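Type II secretion ATPase XpsE (Xanthomonas campestris, PDB 2D28) belongs to the type II secretion ATPases, the motor proteins of a bacterial export machine, and is represented here by its N-terminal domain. Local coordinates at residues A[105-110]-A[131-136]. The protein carries 1 engineered substitution. Numbering follows the deposited sequence.
Sequences RLDLWI and LLHVGL
Leu-131 and His-133 give both their N-H and C=O groups to strand 105-110, and so join the two strands of a beta-alpha-beta crossover, connected through helix 116-126. Both strands belong to the MshEN domain, and they exemplify how a parallel pair is bonded through alternate residues of one strand, each using both its N-H and its C=O. Leu-131 N reaches Leu-106 O, Leu-108 N donates to Leu-131 O at 2.9 Å, and the same alternation at His-133 engages Leu-108 O and Ile-110 N. A fifth bond, from Gly-135 N to Ile-110 O at 3.1 Å, prolongs the ladder.

Beyond the backbone, each face of the sheet is filled differently. On one, Leu-108 and Leu-132 run side by side, their CD2 methyls 3.9 Å apart, and Leu-132 CD2 also meets Ile-110 CG2. On the other, Asp-107 lies alongside Leu-131, with OD1 3.4 Å from Leu-131 CD2. The main polar partner of that carboxylate is Arg-102, whose NE forms a salt bridge with OD2 from the adjoining antiparallel strand, 96-102. Further along this face Trp-109, with CG swung away from its backbone N (chi1 -152°), brings its indole edge to the other strand, where His-133 O lies in the ring plane 3.3 Å from CD1. The indole N-H bonds to Val-67 O, and helix 137-147 packs against the ring through Ile-140 and Leu-143.

At the opposite end of the ladder, Leu-130 O accepts a hydrogen bond from Arg-105 NH2, a bond that probably helps to hold the guanidinium where Leu-131 CD1 sits over the centre of one face, 3.8 Å from CZ.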
loop_
_atom_site.group_PDB
_atom_site.type_symbol
_atom_site.label_atom_id
_atom_site.label_comp_id
_atom_site.label_asym_id
_atom_site.label_seq_id
_atom_site.Cartn_x
_atom_site.Cartn_y
_atom_site.Cartn_z
ATOM N N ARG A 105 -3.047 -17.251 7.568
ATOM C CA ARG A 105 -2.990 -15.825 7.291
ATOM C C ARG A 105 -3.491 -15.415 5.903
ATOM O O ARG A 105 -3.271 -16.068 4.882
ATOM C CB ARG A 105 -1.575 -15.312 7.493
ATOM C CG ARG A 105 -0.976 -15.712 8.837
ATOM C CD ARG A 105 0.445 -15.168 9.091
ATOM N NE ARG A 105 0.505 -13.743 9.356
ATOM C CZ ARG A 105 1.553 -13.127 9.919
ATOM N NH1 ARG A 105 2.601 -13.817 10.222
ATOM N NH2 ARG A 105 1.527 -11.825 10.199
ATOM N N LEU A 106 -4.118 -14.266 5.871
ATOM C CA LEU A 106 -4.562 -13.633 4.644
ATOM C C LEU A 106 -3.452 -12.811 4.026
ATOM O O LEU A 106 -2.981 -11.827 4.633
ATOM C CB LEU A 106 -5.802 -12.754 4.957
ATOM C CG LEU A 106 -6.480 -12.185 3.719
ATOM C CD1 LEU A 106 -7.277 -13.344 2.990
ATOM C CD2 LEU A 106 -7.399 -11.069 4.177
ATOM N N ASP A 107 -3.050 -13.176 2.797
ATOM C CA ASP A 107 -2.107 -12.421 2.051
ATOM C C ASP A 107 -2.796 -11.167 1.499
ATOM O O ASP A 107 -3.787 -11.274 0.750
ATOM C CB ASP A 107 -1.451 -13.190 0.942
ATOM C CG ASP A 107 -0.616 -14.333 1.423
ATOM O OD1 ASP A 107 0.309 -14.137 2.250
ATOM O OD2 ASP A 107 -0.823 -15.495 1.044
ATOM N N LEU A 108 -2.296 -9.996 1.884
ATOM C CA LEU A 108 -2.871 -8.737 1.430
ATOM C C LEU A 108 -1.832 -7.922 0.728
ATOM O O LEU A 108 -0.833 -7.489 1.325
ATOM C CB LEU A 108 -3.436 -7.974 2.630
ATOM C CG LEU A 108 -4.228 -6.713 2.313
ATOM C CD1 LEU A 108 -5.582 -7.171 1.828
ATOM C CD2 LEU A 108 -4.386 -5.723 3.491
ATOM N N TRP A 109 -2.102 -7.645 -0.529
ATOM C CA TRP A 109 -1.306 -6.768 -1.333
ATOM C C TRP A 109 -1.723 -5.320 -1.032
ATOM O O TRP A 109 -2.921 -4.962 -1.191
ATOM C CB TRP A 109 -1.583 -7.124 -2.786
ATOM C CG TRP A 109 -0.527 -6.879 -3.761
ATOM C CD1 TRP A 109 0.809 -6.568 -3.500
ATOM C CD2 TRP A 109 -0.645 -6.892 -5.192
ATOM N NE1 TRP A 109 1.481 -6.415 -4.675
ATOM C CE2 TRP A 109 0.617 -6.603 -5.721
ATOM C CE3 TRP A 109 -1.715 -7.027 -6.080
ATOM C CZ2 TRP A 109 0.850 -6.499 -7.094
ATOM C CZ3 TRP A 109 -1.463 -6.954 -7.443
ATOM C CH2 TRP A 109 -0.199 -6.662 -7.926
ATOM N N ILE A 110 -0.766 -4.461 -0.671
ATOM C CA ILE A 110 -1.136 -3.157 -0.146
ATOM C C ILE A 110 -0.231 -2.081 -0.689
ATOM O O ILE A 110 1.040 -2.293 -0.769
ATOM C CB ILE A 110 -1.142 -3.239 1.442
ATOM C CG1 ILE A 110 -1.571 -1.952 2.086
ATOM C CG2 ILE A 110 0.254 -3.669 1.942
ATOM C CD1 ILE A 110 -1.967 -2.060 3.500
ATOM N N LEU A 131 -0.878 -11.078 6.302
ATOM C CA LEU A 131 0.511 -10.991 5.874
ATOM C C LEU A 131 0.538 -9.933 4.778
ATOM O O LEU A 131 -0.104 -10.071 3.767
ATOM C CB LEU A 131 1.019 -12.340 5.350
ATOM C CG LEU A 131 2.524 -12.604 5.241
ATOM C CD1 LEU A 131 3.218 -12.589 6.600
ATOM C CD2 LEU A 131 2.734 -13.935 4.569
ATOM N N LEU A 132 1.256 -8.840 5.033
ATOM C CA LEU A 132 1.292 -7.713 4.150
ATOM C C LEU A 132 2.366 -7.846 3.080
ATOM O O LEU A 132 3.478 -8.214 3.359
ATOM C CB LEU A 132 1.524 -6.421 4.920
ATOM C CG LEU A 132 0.399 -6.073 5.932
ATOM C CD1 LEU A 132 0.797 -4.801 6.694
ATOM C CD2 LEU A 132 -0.923 -5.987 5.173
ATOM N N HIS A 133 1.994 -7.535 1.834
ATOM C CA HIS A 133 2.924 -7.513 0.717
ATOM C C HIS A 133 2.768 -6.208 -0.031
ATOM O O HIS A 133 1.625 -5.821 -0.392
ATOM C CB HIS A 133 2.573 -8.644 -0.238
ATOM C CG HIS A 133 2.572 -10.009 0.384
ATOM N ND1 HIS A 133 1.424 -10.694 0.679
ATOM C CD2 HIS A 133 3.578 -10.867 0.636
ATOM C CE1 HIS A 133 1.738 -11.877 1.201
ATOM N NE2 HIS A 133 3.047 -11.979 1.229
ATOM N N VAL A 134 3.851 -5.483 -0.220
ATOM C CA VAL A 134 3.765 -4.160 -0.833
ATOM C C VAL A 134 3.704 -4.348 -2.378
ATOM O O VAL A 134 4.421 -5.176 -2.990
ATOM C CB VAL A 134 4.964 -3.255 -0.443
ATOM C CG1 VAL A 134 4.834 -1.820 -1.015
ATOM C CG2 VAL A 134 5.238 -3.297 1.107
ATOM N N GLY A 135 2.830 -3.603 -2.984
ATOM C CA GLY A 135 2.678 -3.567 -4.440
ATOM C C GLY A 135 2.506 -2.141 -4.941
ATOM O O GLY A 135 2.136 -1.199 -4.216
ATOM N N LEU A 136 2.891 -1.953 -6.196
ATOM C CA LEU A 136 2.774 -0.690 -6.860
ATOM C C LEU A 136 1.215 -0.442 -7.007
ATOM O O LEU A 136 0.392 -1.370 -7.257
ATOM C CB LEU A 136 3.475 -0.681 -8.240
ATOM C CG LEU A 136 4.977 -0.318 -8.310
ATOM C CD1 LEU A 136 5.837 -1.412 -7.682
ATOM C CD2 LEU A 136 5.317 -0.153 -9.819
#